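Local coordinates for B-agarase (Saccharophagus degradans, PDB 4BQ2), which hydrolyses the beta-1,4 linkages of agarose, acting as a family 50 exo-beta-agarase that works from chain ends, at residues A[132-140]-A[706-716]; A[436-444]-A[455-466]. All blocks are in the same frame, centred on the assembly; numbering follows the deposited sequence.

Contact 1 and contact 2 are separate parts of one chain: their centres lie 30 Å apart, and even their nearest atoms are about 6 Å apart, so the two do not touch. Along the sequence, both segments of contact 2 fall between the two segments of contact 1. The 132-140/706-716 pair joins a loop of the agarase CBM-like domain to a loop that follows strand 693-699, whereas 436-444/455-466 pairs the segment after strand 431-435 with the start of helix 460-477, the latter within the beta-galactosidase-like sequence range. A bound glycerol, probably from the crystallisation liquor, lies about 3 Å from the side chain of Glu714 in contact 1. Neither contact includes residues of the calcium site.

Contact 1: A[132-140]-A[706-716]; sequences LNLASGLRS and LTGRAYDGENY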
loop_
_atom_site.group_PDB
_atom_site.type_symbol
_atom_site.label_atom_id
_atom_site.label_comp_id
_atom_site.label_asym_id
_atom_site.label_seq_id
_atom_site.Cartn_x
_atom_site.Cartn_y
_atom_site.Cartn_z
ATOM N N LEU A 132 9.589 8.435 1.371
ATOM C CA LEU A 132 9.496 8.121 -0.063
ATOM C C LEU A 132 8.961 9.290 -0.893
ATOM O O LEU A 132 8.947 9.225 -2.089
ATOM C CB LEU A 132 8.620 6.870 -0.300
ATOM C CG LEU A 132 9.076 5.661 0.553
ATOM C CD1 LEU A 132 8.236 4.425 0.274
ATOM C CD2 LEU A 132 10.550 5.357 0.327
ATOM N N ASN A 133 8.484 10.340 -0.239
ATOM C CA ASN A 133 7.897 11.483 -0.932
ATOM C C ASN A 133 8.920 12.403 -1.562
ATOM O O ASN A 133 10.109 12.318 -1.257
ATOM C CB ASN A 133 7.088 12.311 0.068
ATOM C CG ASN A 133 6.039 11.487 0.756
ATOM O OD1 ASN A 133 6.067 11.300 1.989
ATOM N ND2 ASN A 133 5.129 10.958 -0.028
ATOM N N LEU A 134 8.438 13.307 -2.420
ATOM C CA LEU A 134 9.225 14.462 -2.825
ATOM C C LEU A 134 9.083 15.546 -1.741
ATOM O O LEU A 134 8.290 15.385 -0.792
ATOM C CB LEU A 134 8.760 14.942 -4.196
ATOM C CG LEU A 134 9.098 13.899 -5.272
ATOM C CD1 LEU A 134 8.170 13.932 -6.464
ATOM C CD2 LEU A 134 10.552 13.958 -5.720
ATOM N N ALA A 135 9.824 16.642 -1.890
ATOM C CA ALA A 135 9.944 17.662 -0.842
ATOM C C ALA A 135 8.608 18.305 -0.482
ATOM O O ALA A 135 8.404 18.718 0.673
ATOM C CB ALA A 135 10.952 18.734 -1.255
ATOM N N SER A 136 7.722 18.372 -1.480
ATOM C CA SER A 136 6.353 18.884 -1.376
ATOM C C SER A 136 5.455 18.119 -0.395
ATOM O O SER A 136 4.407 18.634 0.030
ATOM C CB SER A 136 5.715 18.752 -2.741
ATOM O OG SER A 136 5.715 17.373 -3.116
ATOM N N GLY A 137 5.834 16.878 -0.076
ATOM C CA GLY A 137 4.970 16.008 0.722
ATOM C C GLY A 137 3.928 15.282 -0.109
ATOM O O GLY A 137 2.933 14.774 0.440
ATOM N N LEU A 138 4.171 15.226 -1.416
ATOM C CA LEU A 138 3.413 14.409 -2.353
ATOM C C LEU A 138 4.287 13.214 -2.750
ATOM O O LEU A 138 5.496 13.390 -2.945
ATOM C CB LEU A 138 3.101 15.232 -3.596
ATOM C CG LEU A 138 1.843 16.117 -3.512
ATOM C CD1 LEU A 138 2.000 17.222 -2.486
ATOM C CD2 LEU A 138 1.555 16.672 -4.893
ATOM N N ARG A 139 3.697 12.009 -2.850
ATOM C CA ARG A 139 4.465 10.821 -3.239
ATOM C C ARG A 139 5.004 10.997 -4.648
ATOM O O ARG A 139 6.090 10.553 -4.959
ATOM C CB ARG A 139 3.616 9.525 -3.165
ATOM C CG ARG A 139 4.454 8.251 -3.372
ATOM C CD ARG A 139 5.608 8.189 -2.363
ATOM N NE ARG A 139 5.130 8.387 -0.983
ATOM C CZ ARG A 139 4.811 7.417 -0.131
ATOM N NH1 ARG A 139 4.953 6.131 -0.476
ATOM N NH2 ARG A 139 4.382 7.734 1.088
ATOM N N SER A 140 4.219 11.649 -5.499
ATOM C CA SER A 140 4.693 12.098 -6.787
ATOM C C SER A 140 4.053 13.446 -7.052
ATOM O O SER A 140 2.904 13.730 -6.627
ATOM C CB SER A 140 4.340 11.106 -7.897
ATOM O OG SER A 140 5.290 11.184 -8.948
ATOM N N LEU A 706 -5.364 14.694 -3.117
ATOM C CA LEU A 706 -4.483 15.051 -4.225
ATOM C C LEU A 706 -3.073 15.472 -3.764
ATOM O O LEU A 706 -2.072 15.168 -4.413
ATOM C CB LEU A 706 -5.127 16.199 -5.013
ATOM C CG LEU A 706 -4.419 16.672 -6.286
ATOM C CD1 LEU A 706 -4.576 15.696 -7.433
ATOM C CD2 LEU A 706 -4.963 18.022 -6.701
ATOM N N THR A 707 -3.023 16.170 -2.643
ATOM C CA THR A 707 -1.790 16.708 -2.092
ATOM C C THR A 707 -1.245 15.858 -0.962
ATOM O O THR A 707 -0.426 16.334 -0.156
ATOM C CB THR A 707 -1.995 18.150 -1.589
ATOM O OG1 THR A 707 -3.129 18.207 -0.698
ATOM C CG2 THR A 707 -2.209 19.065 -2.795
ATOM N N GLY A 708 -1.651 14.594 -0.932
ATOM C CA GLY A 708 -1.154 13.663 0.079
ATOM C C GLY A 708 -1.970 13.510 1.350
ATOM O O GLY A 708 -2.384 14.484 1.967
ATOM N N ARG A 709 -2.182 12.265 1.782
ATOM C CA ARG A 709 -2.786 12.063 3.101
ATOM C C ARG A 709 -1.784 12.571 4.141
ATOM O O ARG A 709 -0.577 12.471 3.945
ATOM C CB ARG A 709 -3.160 10.590 3.344
ATOM C CG ARG A 709 -1.961 9.644 3.486
ATOM C CD ARG A 709 -2.418 8.185 3.638
ATOM N NE ARG A 709 -1.284 7.268 3.740
ATOM C CZ ARG A 709 -1.383 5.981 4.064
ATOM N NH1 ARG A 709 -2.597 5.442 4.259
ATOM N NH2 ARG A 709 -0.276 5.241 4.170
ATOM N N ALA A 710 -2.294 13.167 5.208
ATOM C CA ALA A 710 -1.455 13.768 6.259
ATOM C C ALA A 710 -0.366 12.812 6.818
ATOM O O ALA A 710 0.772 13.223 7.096
ATOM C CB ALA A 710 -2.357 14.320 7.376
ATOM N N TYR A 711 -0.693 11.526 6.962
ATOM C CA TYR A 711 0.247 10.571 7.544
ATOM C C TYR A 711 1.576 10.468 6.791
ATOM O O TYR A 711 2.619 10.489 7.408
ATOM C CB TYR A 711 -0.412 9.182 7.633
ATOM C CG TYR A 711 0.413 8.060 8.274
ATOM C CD1 TYR A 711 1.072 8.249 9.505
ATOM C CD2 TYR A 711 0.446 6.788 7.689
ATOM C CE1 TYR A 711 1.748 7.203 10.125
ATOM C CE2 TYR A 711 1.127 5.736 8.289
ATOM C CZ TYR A 711 1.784 5.949 9.493
ATOM O OH TYR A 711 2.476 4.902 10.065
ATOM N N ASP A 712 1.551 10.355 5.466
ATOM C CA ASP A 712 2.798 10.040 4.780
ATOM C C ASP A 712 2.877 10.480 3.324
ATOM O O ASP A 712 3.792 10.046 2.605
ATOM C CB ASP A 712 3.031 8.519 4.877
ATOM C CG ASP A 712 2.076 7.744 4.003
ATOM O OD1 ASP A 712 1.132 8.386 3.446
ATOM O OD2 ASP A 712 2.286 6.509 3.854
ATOM N N GLY A 713 1.888 11.265 2.864
ATOM C CA GLY A 713 1.914 11.857 1.520
ATOM C C GLY A 713 1.429 10.976 0.375
ATOM O O GLY A 713 1.453 11.398 -0.784
ATOM N N GLU A 714 1.005 9.743 0.655
ATOM C CA GLU A 714 0.369 8.968 -0.422
ATOM C C GLU A 714 -0.791 9.811 -0.988
ATOM O O GLU A 714 -1.635 10.331 -0.219
ATOM C CB GLU A 714 -0.161 7.609 0.075
ATOM C CG GLU A 714 0.932 6.586 0.418
ATOM C CD GLU A 714 0.367 5.235 0.824
ATOM O OE1 GLU A 714 -0.873 5.027 0.705
ATOM O OE2 GLU A 714 1.168 4.359 1.244
ATOM N N ASN A 715 -0.829 9.917 -2.314
ATOM C CA ASN A 715 -1.741 10.800 -3.036
ATOM C C ASN A 715 -2.355 10.086 -4.218
ATOM O O ASN A 715 -2.351 10.600 -5.339
ATOM C CB ASN A 715 -1.008 12.110 -3.482
ATOM C CG ASN A 715 0.174 11.861 -4.434
ATOM O OD1 ASN A 715 0.706 10.745 -4.531
ATOM N ND2 ASN A 715 0.572 12.910 -5.165
ATOM N N TYR A 716 -2.881 8.882 -3.975
ATOM C CA TYR A 716 -3.223 7.951 -5.041
ATOM C C TYR A 716 -4.688 7.900 -5.492
ATOM O O TYR A 716 -5.601 8.094 -4.688
ATOM C CB TYR A 716 -2.886 6.517 -4.548
ATOM C CG TYR A 716 -1.467 6.223 -4.085
ATOM C CD1 TYR A 716 -0.364 6.948 -4.573
ATOM C CD2 TYR A 716 -1.217 5.153 -3.212
ATOM C CE1 TYR A 716 0.925 6.662 -4.165
ATOM C CE2 TYR A 716 0.077 4.829 -2.817
ATOM C CZ TYR A 716 1.145 5.571 -3.294
ATOM O OH TYR A 716 2.440 5.248 -2.904
HETATM O O HOH W 1 3.831 4.312 1.671
HETATM O O HOH W 2 5.046 5.963 3.680
#
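Leu706 and Thr707 meet Leu138 through their carbonyl oxygens: Leu138 CD1 lies 3.5 Å from Thr707 O, and CD2 is turned toward Leu706 O. The hydroxyl of Thr707 bonds to Thr296 instead. Arg709 holds Asp712 side-on, its NE meeting OD1 and its NH2 meeting OD2, both from above the carboxylate plane. On the other face of that plane Glu714 N also donates to OD1, closing an Asx turn. Braced by these bonds, the loop after strand 693-699 offers consecutive carbonyls to a loop of the CBM-like domain. Asp712 O takes NH2 of Arg139 at 2.8 Å, the oxygen lying in the guanidinium plane, while the carboxylate is linked to the same NH2 by a long salt bridge (OD2, 3.7 Å) and by a water. Gly713 runs close to the facing chain, its CA 3.3 Å from Gly137 O, and its own O accepts from Arg139 N at 3.1 Å. Glu714 lays CG over one face of the Arg139 guanidinium, opposite Leu132 CB, and OE2 reaches NH1 through another water. Asn715, with CG between backbone N and carbonyl carbon (chi1 61°), sends ND2 to Ser140 O at 2.9 Å; its buried OD1 has no polar partner and faces Arg139 CB. Tyr716 presents a ring edge to Arg139 CG, with its OH 3.6 Å from that carbon.

Contact 2: A[436-444]-A[455-466]; sequences WVIGDFKTV and PDVFDPEFKVRA
The Phe441 ring has a different neighbour on each face: Phe462 CD1 stands over the centre of one, and the carbonyl oxygen of Gly439 lies over the other. Centroids 5.3 Å apart and planes at 84° identify a T-shaped pair in which Phe462 supplies the edge. Arg465 CB and CG border the Phe441 ring near its plane, and Pro455 CB approaches CE1 obliquely at 3.6 Å. With CG between the backbone N and the carbonyl carbon (chi1 43°), the Phe441 ring is directed to the Phe462 edge and the Arg465 stem. Phe462 in turn carries Val457 CG1 on one face, while Val437 CG1 comes obliquely to Phe462 CE1 at 3.5 Å and also packs on Ala466 CB. The third flat group, the Arg465 guanidinium, takes Ile438 O at its edge: NE at 2.8 Å, in the carbonyl plane, and NH2 at 3.3 Å, from above it. NH2 also donates to Asp313 O.

Asp459 is the N-cap of helix 460-477. Its OD1 receives Glu461 N, and its OD2 accepts Lys442 N at 2.8 Å in a nearly straight bond (173°). Next to it Asp456 N donates to Lys442 O at 2.9 Å, beside the antiparallel non-hydrogen-bonded pair Thr443-Pro455. The side chain of Asp456 closes an Asx turn toward Phe458 N and bonds Thr520. Segment 436-444 follows strand 431-435, and helix 460-477 leads to strand 483-488, an order consistent with a beta-alpha unit of the (beta/alpha)8 barrel expected for this family. One carboxylate thus caps the helix and holds the facing loop, and one arginine grips the Ile438 carbonyl side-on, chiefly through NE; polar bonds at the N-cap and in the second helical turn are consistent with a loop held along both turns.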
loop_
_atom_site.group_PDB
_atom_site.type_symbol
_atom_site.label_atom_id
_atom_site.label_comp_id
_atom_site.label_asym_id
_atom_site.label_seq_id
_atom_site.Cartn_x
_atom_site.Cartn_y
_atom_site.Cartn_z
ATOM N N TRP A 436 -4.352 -2.230 16.947
ATOM C CA TRP A 436 -2.906 -2.084 16.821
ATOM C C TRP A 436 -2.310 -2.242 18.208
ATOM O O TRP A 436 -2.793 -1.622 19.158
ATOM C CB TRP A 436 -2.540 -0.661 16.391
ATOM C CG TRP A 436 -3.086 -0.097 15.135
ATOM C CD1 TRP A 436 -4.222 0.657 15.004
ATOM C CD2 TRP A 436 -2.473 -0.136 13.829
ATOM N NE1 TRP A 436 -4.362 1.076 13.705
ATOM C CE2 TRP A 436 -3.292 0.623 12.964
ATOM C CE3 TRP A 436 -1.306 -0.708 13.329
ATOM C CZ2 TRP A 436 -3.001 0.787 11.586
ATOM C CZ3 TRP A 436 -0.983 -0.539 11.952
ATOM C CH2 TRP A 436 -1.844 0.181 11.096
ATOM N N VAL A 437 -1.254 -3.044 18.327
ATOM C CA VAL A 437 -0.558 -3.179 19.601
ATOM C C VAL A 437 0.560 -2.154 19.617
ATOM O O VAL A 437 1.597 -2.312 18.950
ATOM C CB VAL A 437 -0.020 -4.622 19.846
ATOM C CG1 VAL A 437 0.642 -4.749 21.238
ATOM C CG2 VAL A 437 -1.159 -5.598 19.705
ATOM N N ILE A 438 0.323 -1.088 20.385
ATOM C CA ILE A 438 1.285 -0.010 20.510
ATOM C C ILE A 438 1.493 0.248 21.990
ATOM O O ILE A 438 0.672 -0.148 22.826
ATOM C CB ILE A 438 0.817 1.282 19.778
ATOM C CG1 ILE A 438 -0.428 1.900 20.464
ATOM C CG2 ILE A 438 0.554 0.994 18.296
ATOM C CD1 ILE A 438 -0.872 3.261 19.897
ATOM N N GLY A 439 2.576 0.925 22.325
ATOM C CA GLY A 439 2.825 1.205 23.741
ATOM C C GLY A 439 4.295 1.439 24.033
ATOM O O GLY A 439 5.093 1.575 23.121
ATOM N N ASP A 440 4.649 1.483 25.309
ATOM C CA ASP A 440 6.019 1.817 25.690
ATOM C C ASP A 440 6.917 0.612 25.886
ATOM O O ASP A 440 7.991 0.770 26.478
ATOM C CB ASP A 440 6.011 2.620 27.001
ATOM C CG ASP A 440 5.319 3.933 26.859
ATOM O OD1 ASP A 440 5.511 4.566 25.793
ATOM O OD2 ASP A 440 4.580 4.319 27.801
ATOM N N PHE A 441 6.467 -0.572 25.455
ATOM C CA PHE A 441 7.219 -1.822 25.612
ATOM C C PHE A 441 8.572 -1.696 24.929
ATOM O O PHE A 441 8.780 -0.816 24.103
ATOM C CB PHE A 441 6.441 -3.050 25.090
ATOM C CG PHE A 441 5.731 -2.817 23.754
ATOM C CD1 PHE A 441 6.454 -2.724 22.548
ATOM C CD2 PHE A 441 4.345 -2.669 23.711
ATOM C CE1 PHE A 441 5.795 -2.509 21.344
ATOM C CE2 PHE A 441 3.682 -2.441 22.509
ATOM C CZ PHE A 441 4.400 -2.367 21.319
ATOM N N LYS A 442 9.499 -2.575 25.284
ATOM C CA LYS A 442 10.826 -2.554 24.668
ATOM C C LYS A 442 10.687 -2.931 23.199
ATOM O O LYS A 442 9.693 -3.568 22.818
ATOM C CB LYS A 442 11.750 -3.523 25.393
ATOM C CG LYS A 442 12.221 -3.042 26.775
ATOM C CD LYS A 442 12.861 -4.218 27.500
ATOM C CE LYS A 442 13.046 -4.000 28.995
ATOM N NZ LYS A 442 14.063 -2.962 29.289
ATOM N N THR A 443 11.669 -2.522 22.390
ATOM C CA THR A 443 11.685 -2.757 20.931
ATOM C C THR A 443 12.886 -3.588 20.433
ATOM O O THR A 443 13.884 -3.761 21.145
ATOM C CB THR A 443 11.624 -1.420 20.120
ATOM O OG1 THR A 443 12.789 -0.616 20.386
ATOM C CG2 THR A 443 10.334 -0.627 20.494
ATOM N N VAL A 444 12.772 -4.098 19.202
ATOM C CA VAL A 444 13.903 -4.666 18.447
ATOM C C VAL A 444 13.834 -4.038 17.044
ATOM O O VAL A 444 12.898 -3.273 16.737
ATOM C CB VAL A 444 13.822 -6.218 18.378
ATOM C CG1 VAL A 444 13.886 -6.839 19.774
ATOM C CG2 VAL A 444 12.553 -6.661 17.663
ATOM N N PRO A 455 8.345 -4.768 17.898
ATOM C CA PRO A 455 8.159 -4.955 19.311
ATOM C C PRO A 455 9.079 -6.026 19.871
ATOM O O PRO A 455 9.378 -6.998 19.180
ATOM C CB PRO A 455 6.691 -5.437 19.412
ATOM C CG PRO A 455 6.449 -6.151 18.103
ATOM C CD PRO A 455 7.209 -5.296 17.109
ATOM N N ASP A 456 9.517 -5.848 21.108
ATOM C CA ASP A 456 10.180 -6.954 21.818
ATOM C C ASP A 456 9.101 -7.816 22.427
ATOM O O ASP A 456 8.591 -7.517 23.497
ATOM C CB ASP A 456 11.138 -6.479 22.924
ATOM C CG ASP A 456 11.972 -7.628 23.471
ATOM O OD1 ASP A 456 11.417 -8.749 23.535
ATOM O OD2 ASP A 456 13.179 -7.440 23.788
ATOM N N VAL A 457 8.758 -8.886 21.724
ATOM C CA VAL A 457 7.603 -9.700 22.037
ATOM C C VAL A 457 7.837 -10.587 23.245
ATOM O O VAL A 457 6.917 -11.267 23.691
ATOM C CB VAL A 457 7.207 -10.553 20.820
ATOM C CG1 VAL A 457 6.740 -9.643 19.690
ATOM C CG2 VAL A 457 8.398 -11.414 20.337
ATOM N N PHE A 458 9.078 -10.608 23.747
ATOM C CA PHE A 458 9.391 -11.327 24.991
ATOM C C PHE A 458 9.312 -10.427 26.243
ATOM O O PHE A 458 9.353 -10.915 27.374
ATOM C CB PHE A 458 10.775 -12.002 24.867
ATOM C CG PHE A 458 10.775 -13.211 23.963
ATOM C CD1 PHE A 458 10.430 -14.472 24.465
ATOM C CD2 PHE A 458 11.118 -13.102 22.637
ATOM C CE1 PHE A 458 10.421 -15.597 23.635
ATOM C CE2 PHE A 458 11.101 -14.211 21.813
ATOM C CZ PHE A 458 10.757 -15.457 22.313
ATOM N N ASP A 459 9.204 -9.112 26.037
ATOM C CA ASP A 459 8.972 -8.167 27.127
ATOM C C ASP A 459 7.532 -8.377 27.656
ATOM O O ASP A 459 6.574 -8.365 26.878
ATOM C CB ASP A 459 9.210 -6.738 26.611
ATOM C CG ASP A 459 8.977 -5.660 27.670
ATOM O OD1 ASP A 459 8.624 -5.983 28.828
ATOM O OD2 ASP A 459 9.109 -4.467 27.309
ATOM N N PRO A 460 7.380 -8.622 28.976
ATOM C CA PRO A 460 6.013 -8.816 29.513
ATOM C C PRO A 460 5.040 -7.659 29.181
ATOM O O PRO A 460 3.854 -7.896 28.961
ATOM C CB PRO A 460 6.249 -8.948 31.031
ATOM C CG PRO A 460 7.634 -9.587 31.110
ATOM C CD PRO A 460 8.422 -8.916 30.001
ATOM N N GLU A 461 5.557 -6.436 29.101
ATOM C CA GLU A 461 4.773 -5.267 28.698
ATOM C C GLU A 461 4.214 -5.344 27.282
ATOM O O GLU A 461 3.147 -4.751 27.023
ATOM C CB GLU A 461 5.559 -3.963 28.884
ATOM C CG GLU A 461 4.760 -2.680 28.612
ATOM C CD GLU A 461 3.652 -2.424 29.639
ATOM O OE1 GLU A 461 3.592 -3.148 30.675
ATOM O OE2 GLU A 461 2.838 -1.494 29.411
ATOM N N PHE A 462 4.901 -6.042 26.360
ATOM C CA PHE A 462 4.271 -6.291 25.068
ATOM C C PHE A 462 2.934 -7.051 25.250
ATOM O O PHE A 462 1.892 -6.655 24.703
ATOM C CB PHE A 462 5.199 -7.009 24.061
ATOM C CG PHE A 462 4.503 -7.331 22.745
ATOM C CD1 PHE A 462 4.174 -6.316 21.843
ATOM C CD2 PHE A 462 4.120 -8.637 22.443
ATOM C CE1 PHE A 462 3.510 -6.600 20.653
ATOM C CE2 PHE A 462 3.457 -8.928 21.240
ATOM C CZ PHE A 462 3.147 -7.909 20.357
ATOM N N LYS A 463 2.951 -8.127 26.035
ATOM C CA LYS A 463 1.717 -8.865 26.295
ATOM C C LYS A 463 0.660 -8.010 27.009
ATOM O O LYS A 463 -0.547 -8.074 26.692
ATOM C CB LYS A 463 2.009 -10.136 27.114
ATOM C CG LYS A 463 0.741 -10.890 27.535
ATOM C CD LYS A 463 1.080 -12.291 28.053
ATOM C CE LYS A 463 -0.125 -12.971 28.676
ATOM N NZ LYS A 463 0.212 -14.372 29.086
ATOM N N VAL A 464 1.100 -7.211 27.982
ATOM C CA VAL A 464 0.188 -6.248 28.637
ATOM C C VAL A 464 -0.560 -5.392 27.585
ATOM O O VAL A 464 -1.786 -5.231 27.633
ATOM C CB VAL A 464 0.953 -5.359 29.673
ATOM C CG1 VAL A 464 0.051 -4.272 30.283
ATOM C CG2 VAL A 464 1.539 -6.233 30.775
ATOM N N ARG A 465 0.180 -4.871 26.616
ATOM C CA ARG A 465 -0.393 -3.977 25.650
ATOM C C ARG A 465 -1.252 -4.741 24.638
ATOM O O ARG A 465 -2.297 -4.219 24.205
ATOM C CB ARG A 465 0.723 -3.139 24.984
ATOM C CG ARG A 465 1.334 -2.062 25.899
ATOM C CD ARG A 465 0.250 -1.158 26.502
ATOM N NE ARG A 465 -0.381 -0.387 25.435
ATOM C CZ ARG A 465 -1.439 0.412 25.575
ATOM N NH1 ARG A 465 -2.051 0.558 26.750
ATOM N NH2 ARG A 465 -1.888 1.072 24.512
ATOM N N ALA A 466 -0.858 -5.982 24.308
ATOM C CA ALA A 466 -1.644 -6.813 23.370
ATOM C C ALA A 466 -2.998 -7.116 24.024
ATOM O O ALA A 466 -4.005 -7.074 23.352
ATOM C CB ALA A 466 -0.927 -8.115 23.010
HETATM O O HOH W 3 3.054 0.726 27.138
HETATM O O HOH W 4 14.394 -5.114 23.628
#